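Local coordinates for protein OBCA, Oxalate Biosynthetic Component A (Burkholderia glumae, PDB 4NNB) that pairs an N-terminal domain with a TIM-barrel domain that holds a magnesium ion and an oxaloacetate ion in the model, at residues Gln383-Pro388 against Glu394-Ile399; Leu148-Glu151 against His156-Leu159; Ile208-Ile213 against Lys266-Ala271. All coordinates share one frame; numbering follows the deposited sequence.

Interaction 1. Residues Gln383-Pro388 against Glu394-Ile399; sequences QYRRDP and EDDSLI
R385 and E394 pair in an antiparallel beta hairpin and exchange two backbone hydrogen bonds. R385 N lies 2.8 Å from E394 O, and E394 N lies 3.0 Å from R385 O. Y384 and D395 form the next, non-hydrogen-bonded pair, and their side chains diverge. Here Y384 CA makes a CA-H...O contact of 3.2 Å with E394 O. The same oxygen sits at the edge of the Y384 ring, near its plane.

The tight part lies toward Q383. D396 N is hydrogen-bonded to Q383 O. S397 OG takes the N-H of Q383 at 2.7 Å in a nearly straight bond (167°). With OG anti to its own carbonyl carbon (chi1 -47°), this hydroxyl also donates to D395 OD1 at 2.6 Å, on the syn lone pair. S397 N meets that same oxygen from above the carboxylate plane, which makes an Asx turn. D395 OD2 is bonded to R401 N.

The R385 side is looser. Its CB rests 3.7 Å from D396 CB, but the extended chain then leads the guanidinium away to the exposed side. D396 OD2 is bonded to A353 N, at helix 352-359. A water joins D396 OD1 to R385 NH1, 2.7 Å from the latter.

Strand 317-318 flanks 383-386, and Q383 packs on the pocket residue F318. The chemistry is consistent with a hairpin held more closely at its pocket-side end by backbone and hydroxyl bonds, while R385 and D396 meet through water rather than in a direct salt bridge, so any pull between their charges is probably modest.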
loop_
_atom_site.group_PDB
_atom_site.type_symbol
_atom_site.label_atom_id
_atom_site.label_comp_id
_atom_site.label_asym_id
_atom_site.label_seq_id
_atom_site.Cartn_x
_atom_site.Cartn_y
_atom_site.Cartn_z
ATOM N N GLN A 383 11.690 -7.116 10.145
ATOM C CA GLN A 383 11.102 -7.037 11.487
ATOM C C GLN A 383 12.155 -7.208 12.566
ATOM O O GLN A 383 13.181 -7.860 12.338
ATOM C CB GLN A 383 10.042 -8.141 11.651
ATOM C CG GLN A 383 8.864 -8.015 10.659
ATOM C CD GLN A 383 7.909 -6.884 11.019
ATOM O OE1 GLN A 383 7.969 -6.333 12.115
ATOM N NE2 GLN A 383 7.028 -6.536 10.094
ATOM N N TYR A 384 11.891 -6.648 13.749
ATOM C CA TYR A 384 12.764 -6.851 14.899
ATOM C C TYR A 384 12.025 -7.660 15.953
ATOM O O TYR A 384 10.798 -7.741 15.935
ATOM C CB TYR A 384 13.148 -5.511 15.542
ATOM C CG TYR A 384 14.266 -4.726 14.869
ATOM C CD1 TYR A 384 15.417 -5.356 14.392
ATOM C CD2 TYR A 384 14.171 -3.345 14.733
ATOM C CE1 TYR A 384 16.443 -4.619 13.789
ATOM C CE2 TYR A 384 15.183 -2.607 14.119
ATOM C CZ TYR A 384 16.308 -3.251 13.660
ATOM O OH TYR A 384 17.308 -2.515 13.070
ATOM N N ARG A 385 12.780 -8.248 16.870
ATOM C CA ARG A 385 12.232 -8.655 18.161
ATOM C C ARG A 385 13.070 -7.939 19.222
ATOM O O ARG A 385 14.300 -7.891 19.123
ATOM C CB ARG A 385 12.292 -10.175 18.343
ATOM C CG ARG A 385 11.662 -10.659 19.666
ATOM C CD ARG A 385 11.596 -12.179 19.735
ATOM N NE ARG A 385 11.050 -12.642 21.014
ATOM C CZ ARG A 385 10.659 -13.888 21.241
ATOM N NH1 ARG A 385 10.740 -14.786 20.269
ATOM N NH2 ARG A 385 10.170 -14.231 22.428
ATOM N N ARG A 386 12.415 -7.347 20.211
ATOM C CA ARG A 386 13.141 -6.629 21.247
ATOM C C ARG A 386 13.228 -7.466 22.518
ATOM O O ARG A 386 12.234 -8.046 22.971
ATOM C CB ARG A 386 12.487 -5.279 21.540
ATOM C CG ARG A 386 13.285 -4.434 22.527
ATOM C CD ARG A 386 12.615 -3.105 22.816
ATOM N NE ARG A 386 12.347 -2.309 21.620
ATOM C CZ ARG A 386 13.227 -1.492 21.038
ATOM N NH1 ARG A 386 14.463 -1.359 21.518
ATOM N NH2 ARG A 386 12.871 -0.802 19.971
ATOM N N ASP A 387 14.435 -7.551 23.065
ATOM C CA ASP A 387 14.671 -8.224 24.341
ATOM C C ASP A 387 14.102 -7.336 25.449
ATOM O O ASP A 387 14.522 -6.195 25.597
ATOM C CB ASP A 387 16.182 -8.418 24.527
ATOM C CG ASP A 387 16.524 -9.312 25.706
ATOM O OD1 ASP A 387 17.242 -10.314 25.496
ATOM O OD2 ASP A 387 16.092 -9.013 26.839
ATOM N N PRO A 388 13.131 -7.846 26.224
ATOM C CA PRO A 388 12.512 -6.965 27.224
ATOM C C PRO A 388 13.491 -6.595 28.326
ATOM O O PRO A 388 13.285 -5.582 28.994
ATOM C CB PRO A 388 11.381 -7.822 27.802
ATOM C CG PRO A 388 11.838 -9.237 27.589
ATOM C CD PRO A 388 12.574 -9.210 26.265
ATOM N N GLU A 394 16.895 -7.744 17.647
ATOM C CA GLU A 394 17.507 -8.653 16.695
ATOM C C GLU A 394 16.504 -8.892 15.583
ATOM O O GLU A 394 15.296 -8.685 15.766
ATOM C CB GLU A 394 17.852 -9.988 17.357
ATOM C CG GLU A 394 16.630 -10.770 17.799
ATOM C CD GLU A 394 16.969 -12.086 18.487
ATOM O OE1 GLU A 394 16.034 -12.730 19.020
ATOM O OE2 GLU A 394 18.159 -12.476 18.489
ATOM N N ASP A 395 17.008 -9.342 14.438
ATOM C CA ASP A 395 16.165 -9.695 13.307
ATOM C C ASP A 395 15.161 -10.790 13.677
ATOM O O ASP A 395 15.509 -11.779 14.325
ATOM C CB ASP A 395 17.023 -10.146 12.125
ATOM C CG ASP A 395 16.209 -10.316 10.849
ATOM O OD1 ASP A 395 15.083 -9.775 10.792
ATOM O OD2 ASP A 395 16.688 -10.985 9.906
ATOM N N ASP A 396 13.907 -10.599 13.271
ATOM C CA ASP A 396 12.873 -11.591 13.499
ATOM C C ASP A 396 11.983 -11.691 12.256
ATOM O O ASP A 396 10.860 -12.188 12.318
ATOM C CB ASP A 396 12.065 -11.240 14.762
ATOM C CG ASP A 396 11.300 -12.435 15.318
ATOM O OD1 ASP A 396 11.835 -13.560 15.252
ATOM O OD2 ASP A 396 10.160 -12.262 15.808
ATOM N N SER A 397 12.510 -11.218 11.126
ATOM C CA SER A 397 11.797 -11.243 9.849
ATOM C C SER A 397 11.533 -12.674 9.378
ATOM O O SER A 397 12.339 -13.570 9.626
ATOM C CB SER A 397 12.606 -10.501 8.772
ATOM O OG SER A 397 13.081 -9.248 9.232
ATOM N N LEU A 398 10.415 -12.889 8.692
ATOM C CA LEU A 398 10.130 -14.212 8.131
ATOM C C LEU A 398 11.212 -14.602 7.124
ATOM O O LEU A 398 11.740 -15.717 7.160
ATOM C CB LEU A 398 8.769 -14.241 7.448
ATOM C CG LEU A 398 7.527 -13.980 8.294
ATOM C CD1 LEU A 398 6.308 -14.292 7.439
ATOM C CD2 LEU A 398 7.550 -14.819 9.559
ATOM N N ILE A 399 11.514 -13.680 6.216
ATOM C CA ILE A 399 12.667 -13.820 5.340
ATOM C C ILE A 399 13.766 -13.026 6.022
ATOM O O ILE A 399 13.685 -11.803 6.112
ATOM C CB ILE A 399 12.398 -13.241 3.933
ATOM C CG1 ILE A 399 11.194 -13.938 3.280
ATOM C CG2 ILE A 399 13.645 -13.372 3.058
ATOM C CD1 ILE A 399 10.783 -13.356 1.909
HETATM O O HOH W 1 9.286 -9.949 16.848
HETATM O O HOH W 2 11.595 -15.193 17.694
#

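Interaction 2. Residues Leu148-Glu151 against His156-Leu159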
loop_
_atom_site.group_PDB
_atom_site.type_symbol
_atom_site.label_atom_id
_atom_site.label_comp_id
_atom_site.label_asym_id
_atom_site.label_seq_id
_atom_site.Cartn_x
_atom_site.Cartn_y
_atom_site.Cartn_z
ATOM N N LEU A 148 2.954 8.449 -22.526
ATOM C CA LEU A 148 2.316 9.030 -21.343
ATOM C C LEU A 148 1.413 10.182 -21.754
ATOM O O LEU A 148 1.812 11.039 -22.550
ATOM C CB LEU A 148 3.341 9.537 -20.341
ATOM C CG LEU A 148 4.386 8.561 -19.824
ATOM C CD1 LEU A 148 5.246 9.241 -18.761
ATOM C CD2 LEU A 148 3.732 7.298 -19.282
ATOM N N LEU A 149 0.198 10.201 -21.207
ATOM C CA LEU A 149 -0.794 11.214 -21.558
ATOM C C LEU A 149 -1.375 11.856 -20.305
ATOM O O LEU A 149 -1.653 11.163 -19.327
ATOM C CB LEU A 149 -1.930 10.570 -22.361
ATOM C CG LEU A 149 -1.544 9.793 -23.625
ATOM C CD1 LEU A 149 -2.774 9.366 -24.404
ATOM C CD2 LEU A 149 -0.646 10.636 -24.499
ATOM N N TRP A 150 -1.567 13.171 -20.332
ATOM C CA TRP A 150 -2.362 13.839 -19.303
ATOM C C TRP A 150 -3.698 14.200 -19.931
ATOM O O TRP A 150 -3.744 14.965 -20.887
ATOM C CB TRP A 150 -1.641 15.081 -18.791
ATOM C CG TRP A 150 -2.425 15.950 -17.837
ATOM C CD1 TRP A 150 -2.855 17.228 -18.058
ATOM C CD2 TRP A 150 -2.840 15.613 -16.503
ATOM N NE1 TRP A 150 -3.510 17.703 -16.948
ATOM C CE2 TRP A 150 -3.517 16.735 -15.982
ATOM C CE3 TRP A 150 -2.713 14.474 -15.707
ATOM C CZ2 TRP A 150 -4.066 16.748 -14.691
ATOM C CZ3 TRP A 150 -3.259 14.487 -14.429
ATOM C CH2 TRP A 150 -3.919 15.619 -13.930
ATOM N N GLU A 151 -4.779 13.623 -19.417
ATOM C CA GLU A 151 -6.085 13.772 -20.053
ATOM C C GLU A 151 -6.984 14.776 -19.345
ATOM O O GLU A 151 -8.174 14.528 -19.150
ATOM C CB GLU A 151 -6.777 12.416 -20.156
ATOM C CG GLU A 151 -5.955 11.384 -20.925
ATOM C CD GLU A 151 -6.728 10.111 -21.208
ATOM O OE1 GLU A 151 -7.384 9.587 -20.284
ATOM O OE2 GLU A 151 -6.678 9.632 -22.359
ATOM N N HIS A 156 -0.500 21.346 -12.664
ATOM C CA HIS A 156 0.635 22.048 -12.118
ATOM C C HIS A 156 1.622 20.976 -11.700
ATOM O O HIS A 156 1.680 20.589 -10.526
ATOM C CB HIS A 156 0.196 22.883 -10.916
ATOM C CG HIS A 156 1.213 23.885 -10.479
ATOM N ND1 HIS A 156 2.226 23.580 -9.600
ATOM C CD2 HIS A 156 1.374 25.188 -10.814
ATOM C CE1 HIS A 156 2.974 24.657 -9.408
ATOM N NE2 HIS A 156 2.480 25.640 -10.136
ATOM N N HIS A 157 2.390 20.487 -12.669
ATOM C CA HIS A 157 3.222 19.308 -12.468
ATOM C C HIS A 157 4.710 19.613 -12.595
ATOM O O HIS A 157 5.169 20.111 -13.632
ATOM C CB HIS A 157 2.799 18.189 -13.428
ATOM C CG HIS A 157 1.428 17.652 -13.150
ATOM N ND1 HIS A 157 0.693 16.958 -14.086
ATOM C CD2 HIS A 157 0.666 17.704 -12.032
ATOM C CE1 HIS A 157 -0.468 16.612 -13.559
ATOM N NE2 HIS A 157 -0.511 17.052 -12.315
ATOM N N TYR A 158 5.450 19.292 -11.532
ATOM C CA TYR A 158 6.854 19.677 -11.388
ATOM C C TYR A 158 7.817 18.480 -11.332
ATOM O O TYR A 158 7.550 17.479 -10.668
ATOM C CB TYR A 158 6.997 20.540 -10.126
ATOM C CG TYR A 158 8.412 20.909 -9.719
ATOM C CD1 TYR A 158 9.148 20.095 -8.869
ATOM C CD2 TYR A 158 8.994 22.089 -10.159
ATOM C CE1 TYR A 158 10.430 20.438 -8.482
ATOM C CE2 TYR A 158 10.277 22.444 -9.783
ATOM C CZ TYR A 158 10.989 21.618 -8.945
ATOM O OH TYR A 158 12.266 21.973 -8.567
ATOM N N LEU A 159 8.946 18.603 -12.022
ATOM C CA LEU A 159 10.029 17.628 -11.932
ATOM C C LEU A 159 11.231 18.310 -11.250
ATOM O O LEU A 159 11.589 19.421 -11.617
ATOM C CB LEU A 159 10.406 17.137 -13.333
ATOM C CG LEU A 159 9.257 16.533 -14.149
ATOM C CD1 LEU A 159 9.707 16.109 -15.543
ATOM C CD2 LEU A 159 8.618 15.355 -13.407
#
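W150 and H157 meet as a T-shaped aromatic pair. The imidazole points its edge at one face of the indole, with the planes at 81°. The centroid of the six-membered ring of W150 is 4.6 Å from that of H157. The touching atom is H157 CE1, which stands 3.5 Å above the indole plane. It leans toward the outer rim, 3.6 Å from W150 CH2 and equally near CZ3. H157 NE2 comes next, 4.0 Å from W150 CH2.

The backbones stay well apart, with W150 CA and H157 CA 10.4 Å from each other, and only the side chains meet. The indole of W150 swings out with CG anti to the backbone N (chi1 173°), which lays its face before the imidazole.

The next shell fixes the two rings. H157 ND1 is hydrogen-bonded to W140 NE1, and H157 NE2 to P22 O. Both ring nitrogens are thus engaged, which holds the imidazole against rotation. An indole N-H on one side and a carbonyl on the other are consistent with a neutral ring protonated on NE2. W150 NE1 is bonded to R154 O, in the short link between the two segments. Other rings close in: Y138 stacks on H157, H152 meets W150 edge-to-face, and W140 touches both partners.

The pair bridges two small antiparallel sheets. W150 directly follows strand 148-149, the middle strand between 114-115 and 141-142. H157 lies on 155-159, an outer strand paired with 62-66. Helix 125-137 also spans the junction, because L148 and L159 both pack on its L135. Y138 and W140 come from the link between this helix and strand 141-142.

Interaction 3. Residues Ile208-Ile213 against Lys266-Ala271; sequences ITEETI and KKREPA
The guanidinium of R268 has I213 CD1 over one face and E210 OE1 at its edge. The methyl stands 3.0 Å above the plane, offset toward the rim, and is 3.3 Å from R268 NH1. The same CD1 also lies against R268 CD and NE, so the arginine lies across the end of the isoleucine. I213 CG2 adds a looser touch, 3.8 Å from R268 NH2.

At the edge, R268 NH1 and E210 OE1 form a salt bridge of 2.9 Å. The hydrogen bond is almost straight (174°) and lies in the guanidinium plane. It meets the oxygen on its syn side, though tilted out of the carboxylate plane. The carboxylate and guanidinium planes are 26° apart, and one nitrogen does most of the work. A water near E210 OE2 sits at the same edge and is only weakly bonded to R268 NH2.

E210 starts out away from the other segment, but its chain bends at chi2 (64°), which brings the carboxylate back to the arginine. R268 bends near its end to lie over I213. R268 is exposed and E210 partly so, while I213 beneath the guanidinium is buried.

E269 packs beside I213, with its CG 4.3 Å from I213 CG2. Its OE2 makes a salt bridge with R217, one turn further along helix 205-217.

The contact joins helix 205-217 to the C-terminal part of helix 255-268 and the residues after it, two neighbouring helices outside the barrel. Deeper between them, I208 packs on I261, and T209 and T212 on V265. T212 also rests on strand 222-229. Beyond A271 the chain enters strand 273-276, which lies parallel beside 222-229.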
loop_
_atom_site.group_PDB
_atom_site.type_symbol
_atom_site.label_atom_id
_atom_site.label_comp_id
_atom_site.label_asym_id
_atom_site.label_seq_id
_atom_site.Cartn_x
_atom_site.Cartn_y
_atom_site.Cartn_z
ATOM N N ILE A 208 -13.576 4.191 -0.549
ATOM C CA ILE A 208 -13.248 2.855 -0.064
ATOM C C ILE A 208 -14.290 1.843 -0.530
ATOM O O ILE A 208 -13.949 0.743 -0.982
ATOM C CB ILE A 208 -13.093 2.851 1.480
ATOM C CG1 ILE A 208 -11.783 3.540 1.861
ATOM C CG2 ILE A 208 -13.161 1.430 2.050
ATOM C CD1 ILE A 208 -11.624 3.809 3.377
ATOM N N THR A 209 -15.563 2.220 -0.436
ATOM C CA THR A 209 -16.638 1.359 -0.922
ATOM C C THR A 209 -16.468 1.058 -2.410
ATOM O O THR A 209 -16.551 -0.097 -2.831
ATOM C CB THR A 209 -18.029 1.997 -0.687
ATOM O OG1 THR A 209 -18.259 2.136 0.718
ATOM C CG2 THR A 209 -19.129 1.129 -1.280
ATOM N N GLU A 210 -16.223 2.092 -3.203
ATOM C CA GLU A 210 -16.139 1.916 -4.654
ATOM C C GLU A 210 -14.965 1.017 -5.034
ATOM O O GLU A 210 -15.108 0.125 -5.872
ATOM C CB GLU A 210 -16.053 3.271 -5.366
ATOM C CG GLU A 210 -15.901 3.175 -6.884
ATOM C CD GLU A 210 -17.116 2.543 -7.549
ATOM O OE1 GLU A 210 -18.219 2.615 -6.964
ATOM O OE2 GLU A 210 -16.969 1.979 -8.659
ATOM N N GLU A 211 -13.820 1.211 -4.381
ATOM C CA GLU A 211 -12.638 0.389 -4.668
ATOM C C GLU A 211 -12.827 -1.055 -4.221
ATOM O O GLU A 211 -12.408 -1.990 -4.916
ATOM C CB GLU A 211 -11.366 1.002 -4.048
ATOM C CG GLU A 211 -10.104 0.206 -4.325
ATOM C CD GLU A 211 -9.742 0.171 -5.817
ATOM O OE1 GLU A 211 -9.828 1.223 -6.484
ATOM O OE2 GLU A 211 -9.369 -0.907 -6.314
ATOM N N THR A 212 -13.471 -1.240 -3.067
ATOM C CA THR A 212 -13.792 -2.580 -2.578
ATOM C C THR A 212 -14.627 -3.350 -3.606
ATOM O O THR A 212 -14.328 -4.498 -3.947
ATOM C CB THR A 212 -14.576 -2.508 -1.230
ATOM O OG1 THR A 212 -13.729 -1.927 -0.228
ATOM C CG2 THR A 212 -15.010 -3.887 -0.774
ATOM N N ILE A 213 -15.690 -2.720 -4.079
ATOM C CA ILE A 213 -16.558 -3.344 -5.073
ATOM C C ILE A 213 -15.836 -3.615 -6.396
ATOM O O ILE A 213 -15.932 -4.719 -6.941
ATOM C CB ILE A 213 -17.813 -2.501 -5.286
ATOM C CG1 ILE A 213 -18.704 -2.636 -4.053
ATOM C CG2 ILE A 213 -18.579 -2.978 -6.530
ATOM C CD1 ILE A 213 -19.526 -1.440 -3.803
ATOM N N LYS A 266 -22.135 -3.914 1.389
ATOM C CA LYS A 266 -23.068 -5.034 1.403
ATOM C C LYS A 266 -24.329 -4.795 0.571
ATOM O O LYS A 266 -24.932 -5.741 0.064
ATOM C CB LYS A 266 -23.445 -5.390 2.843
ATOM C CG LYS A 266 -22.302 -6.021 3.640
ATOM C CD LYS A 266 -22.080 -7.459 3.232
ATOM C CE LYS A 266 -20.998 -8.097 4.085
ATOM N NZ LYS A 266 -21.257 -9.539 4.153
ATOM N N LYS A 267 -24.727 -3.541 0.414
ATOM C CA LYS A 267 -25.889 -3.261 -0.428
ATOM C C LYS A 267 -25.603 -3.629 -1.887
ATOM O O LYS A 267 -26.483 -4.102 -2.603
ATOM C CB LYS A 267 -26.310 -1.794 -0.318
ATOM C CG LYS A 267 -27.526 -1.456 -1.184
ATOM C CD LYS A 267 -28.208 -0.174 -0.740
ATOM C CE LYS A 267 -29.479 0.078 -1.555
ATOM N NZ LYS A 267 -30.340 1.125 -0.931
ATOM N N ARG A 268 -24.360 -3.441 -2.315
ATOM C CA ARG A 268 -24.015 -3.688 -3.707
ATOM C C ARG A 268 -23.482 -5.098 -3.923
ATOM O O ARG A 268 -23.799 -5.744 -4.925
ATOM C CB ARG A 268 -23.033 -2.620 -4.204
ATOM C CG ARG A 268 -23.600 -1.208 -4.067
ATOM C CD ARG A 268 -22.608 -0.134 -4.492
ATOM N NE ARG A 268 -22.083 -0.349 -5.845
ATOM C CZ ARG A 268 -21.032 0.289 -6.366
ATOM N NH1 ARG A 268 -20.370 1.192 -5.661
ATOM N NH2 ARG A 268 -20.637 0.020 -7.602
ATOM N N GLU A 269 -22.684 -5.582 -2.977
ATOM C CA GLU A 269 -22.175 -6.942 -3.044
ATOM C C GLU A 269 -22.356 -7.610 -1.690
ATOM O O GLU A 269 -21.464 -7.538 -0.837
ATOM C CB GLU A 269 -20.690 -6.941 -3.419
ATOM C CG GLU A 269 -20.394 -6.556 -4.864
ATOM C CD GLU A 269 -20.672 -7.682 -5.850
ATOM O OE1 GLU A 269 -20.872 -8.839 -5.414
ATOM O OE2 GLU A 269 -20.665 -7.410 -7.067
ATOM N N PRO A 270 -23.508 -8.260 -1.480
ATOM C CA PRO A 270 -23.781 -8.881 -0.174
ATOM C C PRO A 270 -22.880 -10.071 0.134
ATOM O O PRO A 270 -22.812 -10.498 1.289
ATOM C CB PRO A 270 -25.240 -9.341 -0.290
ATOM C CG PRO A 270 -25.550 -9.340 -1.759
ATOM C CD PRO A 270 -24.692 -8.268 -2.362
ATOM N N ALA A 271 -22.200 -10.600 -0.878
ATOM C CA ALA A 271 -21.268 -11.707 -0.667
ATOM C C ALA A 271 -19.907 -11.241 -0.151
ATOM O O ALA A 271 -19.071 -12.071 0.204
ATOM C CB ALA A 271 -21.065 -12.476 -1.953
HETATM O O HOH W 3 -18.326 0.405 -9.942
#

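Interaction 2 is the buried one, whereas interactions 1 and 3 lie partly at the surface. Interaction 2 belongs to the N-terminal region and depends on aromatic rings. Interactions 1 and 3 share the barrel part of the chain but hold different elements, on opposite sides of the chain's centre. Interaction 1 closes a hairpin near the ligand pocket, mainly through backbone bonds. Interaction 3 joins two outer helices by a salt bridge over an aliphatic side chain. None of the three touches another. Interactions 2 and 3 come nearest, with about 16 Å between their nearest atoms; interactions 1 and 2 are about 30 Å apart.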